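Local coordinates for protein glutamyl endopeptidase (Staphylococcus epidermidis, PDB 6TYA) that hydrolyses peptide bonds of protein substrates, preferentially on the carboxyl side of glutamate and aspartate residues, at residues 156-161 against 193-198; 40-45 against 209-214; 1-6 against 162-167. The protein carries 2 engineered substitutions. All coordinates share one frame; numbering follows the deposited sequence.

Interaction 1: 156-161 against 193-198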
loop_
_atom_site.group_PDB
_atom_site.type_symbol
_atom_site.label_atom_id
_atom_site.label_comp_id
_atom_site.label_asym_id
_atom_site.label_seq_id
_atom_site.Cartn_x
_atom_site.Cartn_y
_atom_site.Cartn_z
ATOM N N GLY A 156 -6.093 -18.798 -0.010
ATOM C CA GLY A 156 -4.976 -18.716 0.920
ATOM C C GLY A 156 -4.616 -17.264 1.170
ATOM O O GLY A 156 -5.449 -16.462 1.597
ATOM N N GLU A 157 -3.374 -16.886 0.869
ATOM C CA GLU A 157 -2.926 -15.513 1.062
ATOM C C GLU A 157 -2.964 -14.687 -0.227
ATOM O O GLU A 157 -2.246 -13.690 -0.341
ATOM C CB GLU A 157 -1.522 -15.499 1.667
ATOM C CG GLU A 157 -1.455 -16.193 3.011
ATOM C CD GLU A 157 -0.034 -16.390 3.526
ATOM O OE1 GLU A 157 0.109 -16.835 4.690
ATOM O OE2 GLU A 157 0.911 -16.079 2.769
ATOM N N GLU A 158 -3.797 -15.061 -1.188
ATOM C CA GLU A 158 -3.869 -14.365 -2.463
ATOM C C GLU A 158 -5.286 -13.898 -2.718
ATOM O O GLU A 158 -6.236 -14.673 -2.567
ATOM C CB GLU A 158 -3.422 -15.263 -3.615
ATOM C CG GLU A 158 -3.596 -14.607 -4.980
ATOM C CD GLU A 158 -2.354 -14.703 -5.840
ATOM O OE1 GLU A 158 -1.255 -14.369 -5.334
ATOM O OE2 GLU A 158 -2.473 -15.130 -7.016
ATOM N N LEU A 159 -5.423 -12.633 -3.098
ATOM C CA LEU A 159 -6.682 -12.095 -3.580
ATOM C C LEU A 159 -6.428 -11.445 -4.933
ATOM O O LEU A 159 -5.531 -10.603 -5.060
ATOM C CB LEU A 159 -7.283 -11.087 -2.591
ATOM C CG LEU A 159 -8.705 -10.631 -2.958
ATOM C CD1 LEU A 159 -9.559 -10.375 -1.730
ATOM C CD2 LEU A 159 -8.681 -9.383 -3.823
ATOM N N ARG A 160 -7.222 -11.822 -5.935
ATOM C CA ARG A 160 -7.052 -11.319 -7.291
ATOM C C ARG A 160 -8.260 -10.495 -7.718
ATOM O O ARG A 160 -9.375 -10.694 -7.224
ATOM C CB ARG A 160 -6.838 -12.472 -8.272
ATOM C CG ARG A 160 -5.693 -13.377 -7.880
ATOM C CD ARG A 160 -5.632 -14.610 -8.774
ATOM N NE ARG A 160 -4.598 -15.541 -8.321
ATOM C CZ ARG A 160 -4.495 -16.799 -8.736
ATOM N NH1 ARG A 160 -5.372 -17.278 -9.612
ATOM N NH2 ARG A 160 -3.531 -17.577 -8.268
ATOM N N TYR A 161 -8.037 -9.588 -8.668
ATOM C CA TYR A 161 -9.084 -8.688 -9.142
ATOM C C TYR A 161 -8.853 -8.354 -10.608
ATOM O O TYR A 161 -7.780 -8.607 -11.165
ATOM C CB TYR A 161 -9.148 -7.387 -8.318
ATOM C CG TYR A 161 -7.839 -6.992 -7.685
ATOM C CD1 TYR A 161 -6.831 -6.388 -8.429
ATOM C CD2 TYR A 161 -7.623 -7.198 -6.328
ATOM C CE1 TYR A 161 -5.625 -6.026 -7.830
ATOM C CE2 TYR A 161 -6.430 -6.839 -5.722
ATOM C CZ TYR A 161 -5.437 -6.260 -6.474
ATOM O OH TYR A 161 -4.263 -5.918 -5.853
ATOM N N TYR A 193 -5.052 -10.979 -14.670
ATOM C CA TYR A 193 -5.561 -10.419 -13.424
ATOM C C TYR A 193 -4.418 -9.709 -12.724
ATOM O O TYR A 193 -3.248 -9.888 -13.068
ATOM C CB TYR A 193 -6.136 -11.504 -12.519
ATOM C CG TYR A 193 -5.129 -12.588 -12.179
ATOM C CD1 TYR A 193 -4.165 -12.395 -11.182
ATOM C CD2 TYR A 193 -5.145 -13.812 -12.845
ATOM C CE1 TYR A 193 -3.255 -13.371 -10.869
ATOM C CE2 TYR A 193 -4.234 -14.809 -12.529
ATOM C CZ TYR A 193 -3.292 -14.583 -11.544
ATOM O OH TYR A 193 -2.384 -15.574 -11.218
ATOM N N ASN A 194 -4.772 -8.933 -11.711
ATOM C CA ASN A 194 -3.808 -8.397 -10.768
ATOM C C ASN A 194 -4.062 -9.030 -9.406
ATOM O O ASN A 194 -5.131 -9.593 -9.150
ATOM C CB ASN A 194 -3.885 -6.866 -10.727
ATOM C CG ASN A 194 -3.247 -6.223 -11.969
ATOM O OD1 ASN A 194 -2.156 -6.608 -12.377
ATOM N ND2 ASN A 194 -3.936 -5.277 -12.579
ATOM N N SER A 195 -3.056 -8.979 -8.540
ATOM C CA SER A 195 -3.099 -9.794 -7.338
ATOM C C SER A 195 -2.549 -9.029 -6.142
ATOM O O SER A 195 -1.696 -8.140 -6.272
ATOM C CB SER A 195 -2.342 -11.115 -7.540
ATOM O OG SER A 195 -1.007 -10.867 -7.937
ATOM N N SER A 196 -3.072 -9.380 -4.973
ATOM C CA SER A 196 -2.687 -8.780 -3.717
ATOM C C SER A 196 -2.407 -9.874 -2.702
ATOM O O SER A 196 -2.852 -11.018 -2.847
ATOM C CB SER A 196 -3.800 -7.862 -3.189
ATOM O OG SER A 196 -4.978 -8.617 -2.929
ATOM N N VAL A 197 -1.649 -9.512 -1.669
ATOM C CA VAL A 197 -1.581 -10.335 -0.468
ATOM C C VAL A 197 -2.899 -10.180 0.283
ATOM O O VAL A 197 -3.280 -9.068 0.670
ATOM C CB VAL A 197 -0.395 -9.933 0.416
ATOM C CG1 VAL A 197 -0.362 -10.797 1.664
ATOM C CG2 VAL A 197 0.938 -10.025 -0.365
ATOM N N TYR A 198 -3.606 -11.293 0.473
ATOM C CA TYR A 198 -4.889 -11.304 1.159
ATOM C C TYR A 198 -4.661 -11.323 2.668
ATOM O O TYR A 198 -3.923 -12.170 3.176
ATOM C CB TYR A 198 -5.688 -12.532 0.711
ATOM C CG TYR A 198 -7.092 -12.635 1.269
ATOM C CD1 TYR A 198 -7.960 -11.550 1.227
ATOM C CD2 TYR A 198 -7.564 -13.835 1.791
ATOM C CE1 TYR A 198 -9.247 -11.643 1.722
ATOM C CE2 TYR A 198 -8.853 -13.938 2.290
ATOM C CZ TYR A 198 -9.693 -12.835 2.254
ATOM O OH TYR A 198 -10.986 -12.929 2.746
#
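Leu159 and Ser196 form the polar centre of this antiparallel strand pair. Leu159 O is gripped twice by one residue, by Ser196 N at 2.7 Å and by Ser196 OG at 3.0 Å. The hydroxyl reaches it because chi1 of Ser196 is 63°, which places OG between the backbone N and the carbonyl carbon. Leu159 N returns a bond to Ser196 O. Tyr161 and Asn194 make the second hydrogen-bonded pair, through both of their backbone N and O atoms. Tyr198 N adds a bond of 2.9 Å to Glu157 O.

On the face with Arg160 and Ser195, the guanidinium of Arg160 lies flat on the ring of Tyr193, with planes 6° apart and centres 4.5 Å apart. The extended Arg160 chain also runs over this ring and puts CD 3.5 Å from the centroid of the Tyr193 ring. Glu158 OE2 forms a salt bridge with Arg160 NE in the guanidinium plane, so this cation is held at its edge as well as on a face. Glu158 OE1 bonds to Tyr186 OH.

On the face with Leu159 and Ser196, Tyr161 CE1 meets Asn194 CB at 3.5 Å. Asn194 O lies over one face of the Tyr161 ring, toward its rim. Tyr161 OH bonds to His185 ND1. Leu159 CD1 packs on Tyr198 CD1 at 3.6 Å.

Strand 158-161 lies between strand 193-198 and strand 144-155, on whose Val151 and Ile154 Leu159 rests. Strand 181-189 flanks strand 193-198 on its other edge.

Interaction 2: 40-45 against 209-214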
loop_
_atom_site.group_PDB
_atom_site.type_symbol
_atom_site.label_atom_id
_atom_site.label_comp_id
_atom_site.label_asym_id
_atom_site.label_seq_id
_atom_site.Cartn_x
_atom_site.Cartn_y
_atom_site.Cartn_z
ATOM N N VAL A 40 0.623 1.798 2.752
ATOM C CA VAL A 40 -0.497 2.332 3.528
ATOM C C VAL A 40 -0.103 2.361 5.000
ATOM O O VAL A 40 0.400 1.374 5.537
ATOM C CB VAL A 40 -1.783 1.514 3.289
ATOM C CG1 VAL A 40 -1.545 0.048 3.519
ATOM C CG2 VAL A 40 -2.920 2.041 4.137
ATOM N N VAL A 41 -0.303 3.518 5.637
ATOM C CA VAL A 41 -0.037 3.666 7.066
ATOM C C VAL A 41 -1.047 2.858 7.869
ATOM O O VAL A 41 -2.264 3.025 7.704
ATOM C CB VAL A 41 -0.115 5.144 7.474
ATOM C CG1 VAL A 41 0.063 5.269 8.988
ATOM C CG2 VAL A 41 0.885 5.988 6.691
ATOM N N VAL A 42 -0.558 2.018 8.783
ATOM C CA VAL A 42 -1.456 1.159 9.552
ATOM C C VAL A 42 -1.188 1.249 11.048
ATOM O O VAL A 42 -1.923 0.660 11.850
ATOM C CB VAL A 42 -1.346 -0.304 9.093
ATOM C CG1 VAL A 42 -1.771 -0.423 7.657
ATOM C CG2 VAL A 42 0.081 -0.790 9.277
ATOM N N GLY A 43 -0.128 1.955 11.441
ATOM C CA GLY A 43 0.214 2.027 12.845
ATOM C C GLY A 43 0.991 3.288 13.155
ATOM O O GLY A 43 1.341 4.064 12.260
ATOM N N GLU A 44 1.274 3.462 14.452
ATOM C CA GLU A 44 1.972 4.651 14.945
ATOM C C GLU A 44 3.223 4.988 14.128
ATOM O O GLU A 44 3.474 6.157 13.812
ATOM C CB GLU A 44 2.340 4.441 16.414
ATOM C CG GLU A 44 3.082 5.594 17.047
ATOM C CD GLU A 44 2.149 6.660 17.613
ATOM O OE1 GLU A 44 1.003 6.796 17.120
ATOM O OE2 GLU A 44 2.565 7.362 18.562
ATOM N N ASN A 45 4.026 3.978 13.784
ATOM C CA ASN A 45 5.270 4.181 13.047
ATOM C C ASN A 45 5.391 3.227 11.864
ATOM O O ASN A 45 6.510 2.954 11.416
ATOM C CB ASN A 45 6.488 3.995 13.961
ATOM C CG ASN A 45 6.545 5.014 15.081
ATOM O OD1 ASN A 45 6.366 4.681 16.255
ATOM N ND2 ASN A 45 6.808 6.251 14.724
ATOM N N ASN A 209 0.854 -8.900 15.941
ATOM C CA ASN A 209 2.088 -9.278 16.618
ATOM C C ASN A 209 3.138 -8.172 16.555
ATOM O O ASN A 209 3.951 -8.035 17.480
ATOM C CB ASN A 209 2.617 -10.565 15.984
ATOM C CG ASN A 209 3.411 -11.405 16.939
ATOM O OD1 ASN A 209 3.369 -11.206 18.156
ATOM N ND2 ASN A 209 4.153 -12.362 16.391
ATOM N N ASN A 210 3.140 -7.373 15.482
ATOM C CA ASN A 210 4.176 -6.374 15.270
ATOM C C ASN A 210 3.683 -4.939 15.371
ATOM O O ASN A 210 4.512 -4.027 15.428
ATOM C CB ASN A 210 4.835 -6.582 13.902
ATOM C CG ASN A 210 5.690 -7.834 13.857
ATOM O OD1 ASN A 210 6.813 -7.833 14.347
ATOM N ND2 ASN A 210 5.160 -8.907 13.276
ATOM N N ILE A 211 2.372 -4.719 15.379
ATOM C CA ILE A 211 1.754 -3.395 15.448
ATOM C C ILE A 211 0.627 -3.512 16.466
ATOM O O ILE A 211 -0.518 -3.780 16.084
ATOM C CB ILE A 211 1.219 -2.938 14.080
ATOM C CG1 ILE A 211 2.297 -3.121 12.998
ATOM C CG2 ILE A 211 0.737 -1.485 14.150
ATOM C CD1 ILE A 211 1.787 -3.054 11.564
ATOM N N PRO A 212 0.898 -3.364 17.762
ATOM C CA PRO A 212 -0.153 -3.636 18.758
ATOM C C PRO A 212 -1.331 -2.675 18.674
ATOM O O PRO A 212 -2.440 -3.038 19.084
ATOM C CB PRO A 212 0.587 -3.513 20.101
ATOM C CG PRO A 212 2.067 -3.545 19.755
ATOM C CD PRO A 212 2.167 -2.945 18.384
ATOM N N ASP A 213 -1.129 -1.471 18.143
ATOM C CA ASP A 213 -2.178 -0.472 17.987
ATOM C C ASP A 213 -2.967 -0.638 16.699
ATOM O O ASP A 213 -3.774 0.239 16.364
ATOM C CB ASP A 213 -1.569 0.931 18.024
ATOM C CG ASP A 213 -0.390 1.080 17.061
ATOM O OD1 ASP A 213 0.493 0.188 17.057
ATOM O OD2 ASP A 213 -0.344 2.086 16.317
ATOM N N ILE A 214 -2.741 -1.723 15.957
ATOM C CA ILE A 214 -3.379 -1.849 14.656
ATOM C C ILE A 214 -4.897 -1.881 14.831
ATOM O O ILE A 214 -5.425 -2.383 15.833
ATOM C CB ILE A 214 -2.863 -3.092 13.911
ATOM C CG1 ILE A 214 -3.217 -3.013 12.429
ATOM C CG2 ILE A 214 -3.393 -4.367 14.541
ATOM C CD1 ILE A 214 -2.116 -3.482 11.550
#
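Val42 packs against two isoleucines that follow the C-terminal helix. Val42 CG2 meets Ile211 CD1 at 3.6 Å, and the two side chains cross at about a right angle. Ile214 comes alongside Val42 instead, pointing the same way, with Ile214 CD1 4.1 Å from Val42 CB. Ile211 divides its two branches between neighbours. With chi1 at -49°, CG1 is anti to the carbonyl carbon and carries CD1 to Val42, while Ile211 CG2 rests 3.8 Å from Gly43 CA. Ile211 also touches Glu46 and Ile97, of strands 46-49 and 96-100.

The other end is looser and more exposed. One hydrogen bond crosses here, from Glu44 N to Asp213 OD2 at 2.8 Å. The oxygen uses its syn lone pair, and the angle at the hydrogen is 148°. Asp213 OD2 also lies 3.5 Å from Gly43 CA. The carboxylate of Glu44 stands off: Glu44 OE1 is 5.0 Å from Asp213 OD2, and the two like charges would be expected to repel mildly.

Ile211 is the first residue past helix 201-210. It starts a type I beta turn that ends at Ile214, closed by a bond of 3.0 Å from Ile214 N to Ile211 O. The turn brings Ile211, Asp213 and the end of the Ile214 side chain to residues 42-44 of the N-terminal barrel. There, Val42 and Gly43 both face Glu46, a classic beta bulge. A C-terminal helix whose end abuts the N-terminal barrel in this way is consistent with the chymotrypsin-like fold of the S1 peptidases.

Interaction 3: 1-6 against 162-167. Engineered in segment 1-6: Cys2 (natural residue Val).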
loop_
_atom_site.group_PDB
_atom_site.type_symbol
_atom_site.label_atom_id
_atom_site.label_comp_id
_atom_site.label_asym_id
_atom_site.label_seq_id
_atom_site.Cartn_x
_atom_site.Cartn_y
_atom_site.Cartn_z
ATOM N N SER A 1 2.088 -5.913 -12.087
ATOM C CA SER A 1 1.037 -4.897 -12.151
ATOM C C SER A 1 0.685 -4.637 -13.618
ATOM O O SER A 1 1.533 -4.186 -14.385
ATOM C CB SER A 1 1.490 -3.606 -11.461
ATOM O OG SER A 1 2.016 -3.845 -10.157
ATOM N N CYS A 2 -0.570 -4.909 -14.003
ATOM C CA CYS A 2 -0.956 -5.002 -15.403
ATOM C C CYS A 2 -2.155 -4.117 -15.711
ATOM O O CYS A 2 -3.101 -4.041 -14.920
ATOM C CB CYS A 2 -1.315 -6.461 -15.776
ATOM S SG CYS A 2 -0.084 -7.700 -15.220
ATOM N N ILE A 3 -2.124 -3.492 -16.886
ATOM C CA ILE A 3 -3.311 -2.872 -17.469
ATOM C C ILE A 3 -4.218 -3.974 -18.014
ATOM O O ILE A 3 -3.814 -4.757 -18.882
ATOM C CB ILE A 3 -2.934 -1.882 -18.579
ATOM C CG1 ILE A 3 -2.024 -0.775 -18.044
ATOM C CG2 ILE A 3 -4.184 -1.311 -19.217
ATOM C CD1 ILE A 3 -2.756 0.265 -17.240
ATOM N N LEU A 4 -5.447 -4.018 -17.525
ATOM C CA LEU A 4 -6.432 -5.034 -17.859
ATOM C C LEU A 4 -7.547 -4.449 -18.720
ATOM O O LEU A 4 -7.623 -3.230 -18.909
ATOM C CB LEU A 4 -7.005 -5.634 -16.569
ATOM C CG LEU A 4 -5.944 -6.334 -15.716
ATOM C CD1 LEU A 4 -6.561 -6.979 -14.483
ATOM C CD2 LEU A 4 -5.208 -7.371 -16.547
ATOM N N PRO A 5 -8.424 -5.299 -19.283
ATOM C CA PRO A 5 -9.595 -4.766 -20.010
ATOM C C PRO A 5 -10.376 -3.726 -19.220
ATOM O O PRO A 5 -10.844 -2.733 -19.795
ATOM C CB PRO A 5 -10.436 -6.020 -20.278
ATOM C CG PRO A 5 -9.428 -7.126 -20.396
ATOM C CD PRO A 5 -8.296 -6.764 -19.449
ATOM N N ASN A 6 -10.538 -3.940 -17.912
ATOM C CA ASN A 6 -11.099 -2.938 -17.010
ATOM C C ASN A 6 -9.970 -2.008 -16.583
ATOM O O ASN A 6 -9.105 -2.376 -15.783
ATOM C CB ASN A 6 -11.758 -3.611 -15.812
ATOM C CG ASN A 6 -12.161 -2.620 -14.737
ATOM O OD1 ASN A 6 -12.360 -1.434 -15.013
ATOM N ND2 ASN A 6 -12.277 -3.103 -13.495
ATOM N N ASP A 162 -9.873 -7.737 -11.221
ATOM C CA ASP A 162 -9.885 -7.428 -12.646
ATOM C C ASP A 162 -9.534 -5.975 -12.971
ATOM O O ASP A 162 -9.613 -5.582 -14.144
ATOM C CB ASP A 162 -11.259 -7.769 -13.250
ATOM C CG ASP A 162 -12.387 -6.900 -12.694
ATOM O OD1 ASP A 162 -12.126 -5.805 -12.139
ATOM O OD2 ASP A 162 -13.557 -7.318 -12.814
ATOM N N LEU A 163 -9.155 -5.172 -11.979
ATOM C CA LEU A 163 -8.889 -3.752 -12.182
ATOM C C LEU A 163 -7.427 -3.536 -12.576
ATOM O O LEU A 163 -6.556 -4.367 -12.300
ATOM C CB LEU A 163 -9.240 -2.966 -10.908
ATOM C CG LEU A 163 -8.606 -3.475 -9.598
ATOM C CD1 LEU A 163 -7.236 -2.815 -9.329
ATOM C CD2 LEU A 163 -9.559 -3.326 -8.387
ATOM N N SER A 164 -7.160 -2.398 -13.216
ATOM C CA SER A 164 -5.834 -2.119 -13.757
ATOM C C SER A 164 -4.896 -1.531 -12.702
ATOM O O SER A 164 -5.313 -0.734 -11.854
ATOM C CB SER A 164 -5.931 -1.160 -14.947
ATOM O OG SER A 164 -6.453 -1.811 -16.094
ATOM N N THR A 165 -3.625 -1.937 -12.762
ATOM C CA THR A 165 -2.533 -1.334 -12.000
ATOM C C THR A 165 -1.306 -1.263 -12.897
ATOM O O THR A 165 -1.276 -1.849 -13.980
ATOM C CB THR A 165 -2.172 -2.132 -10.742
ATOM O OG1 THR A 165 -1.834 -3.471 -11.125
ATOM C CG2 THR A 165 -3.335 -2.152 -9.722
ATOM N N VAL A 166 -0.278 -0.547 -12.431
ATOM C CA VAL A 166 0.952 -0.323 -13.186
ATOM C C VAL A 166 2.122 -0.372 -12.212
ATOM O O VAL A 166 1.959 -0.116 -11.015
ATOM C CB VAL A 166 0.909 1.036 -13.935
ATOM C CG1 VAL A 166 2.144 1.257 -14.751
ATOM C CG2 VAL A 166 -0.296 1.099 -14.858
ATOM N N GLY A 167 3.305 -0.725 -12.721
ATOM C CA GLY A 167 4.526 -0.569 -11.949
ATOM C C GLY A 167 4.555 0.752 -11.199
ATOM O O GLY A 167 4.316 1.817 -11.780
HETATM O O HOH W 1 -10.295 -6.721 -16.527
#
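The N-terminal residues Ser1 to Asn6 lie along residues 162-167, in the loop that leads toward Ser170, the predicted catalytic serine. Ser164 holds the middle of the contact. Ser164 OG accepts a bond from Leu4 N at 2.8 Å and donates one to Asn6 O at 2.7 Å, so one hydroxyl ties two backbone groups of the N-terminal segment. The turn of the Ser164 side chain, chi1 -73°, brings OG within reach of both. Thr165 N bonds to Cys2 O at 3.1 Å.

At the Asn6 end, Asn6 ND2 donates to Asp162 OD1 at 3.0 Å. The oxygen lies in the amide plane but is itself met 54° out of the carboxylate plane. Asn6 ND2 also bonds to Val148 O, and Asp162 OD1 to Lys150 N. A water bridges Asn6 N and Asp162 O.

Van der Waals contacts accompany these bonds. Leu4 CD1 sits on the backbone, 3.4 Å from Leu163 O and equally near Asp162 O. Ile3 CD1 and Val166 CG2 are the apolar pair, 3.5 Å apart. Ser1 CB lies 3.3 Å from Thr165 OG1, while Ser1 OG bonds to His185 NE2.

Cys2 is engineered and forms a disulfide with Cys190, which locks the segment in place. Ser1 is the one pro-peptide residue retained, and it touches Ser170. Activation of chymotrypsin-like zymogens generally frees a new N-terminus. This construct, locked with one pro-peptide residue still attached, places its chain start next to the predicted catalytic serine.

Overall arrangement
Interactions 1 and 3 adjoin, with centres about 13 Å apart. Asn194 joins them: Asn194 ND2 lies 2.8 Å from both Cys2 O and Leu163 O, a probable hydrogen bond in each case. Residues 156-167 pass directly from one contact to the other. Both border the predicted triad. The side chain of Val197 in interaction 1 is about 4 Å from that of Asp94, and the side chain of Ser1 in interaction 3 is about 4 Å from that of Ser170. Interaction 2 is remote, its centre about 29 Å from that of interaction 3, across the molecule's centre. Helix 201-210 links it to strand 193-198.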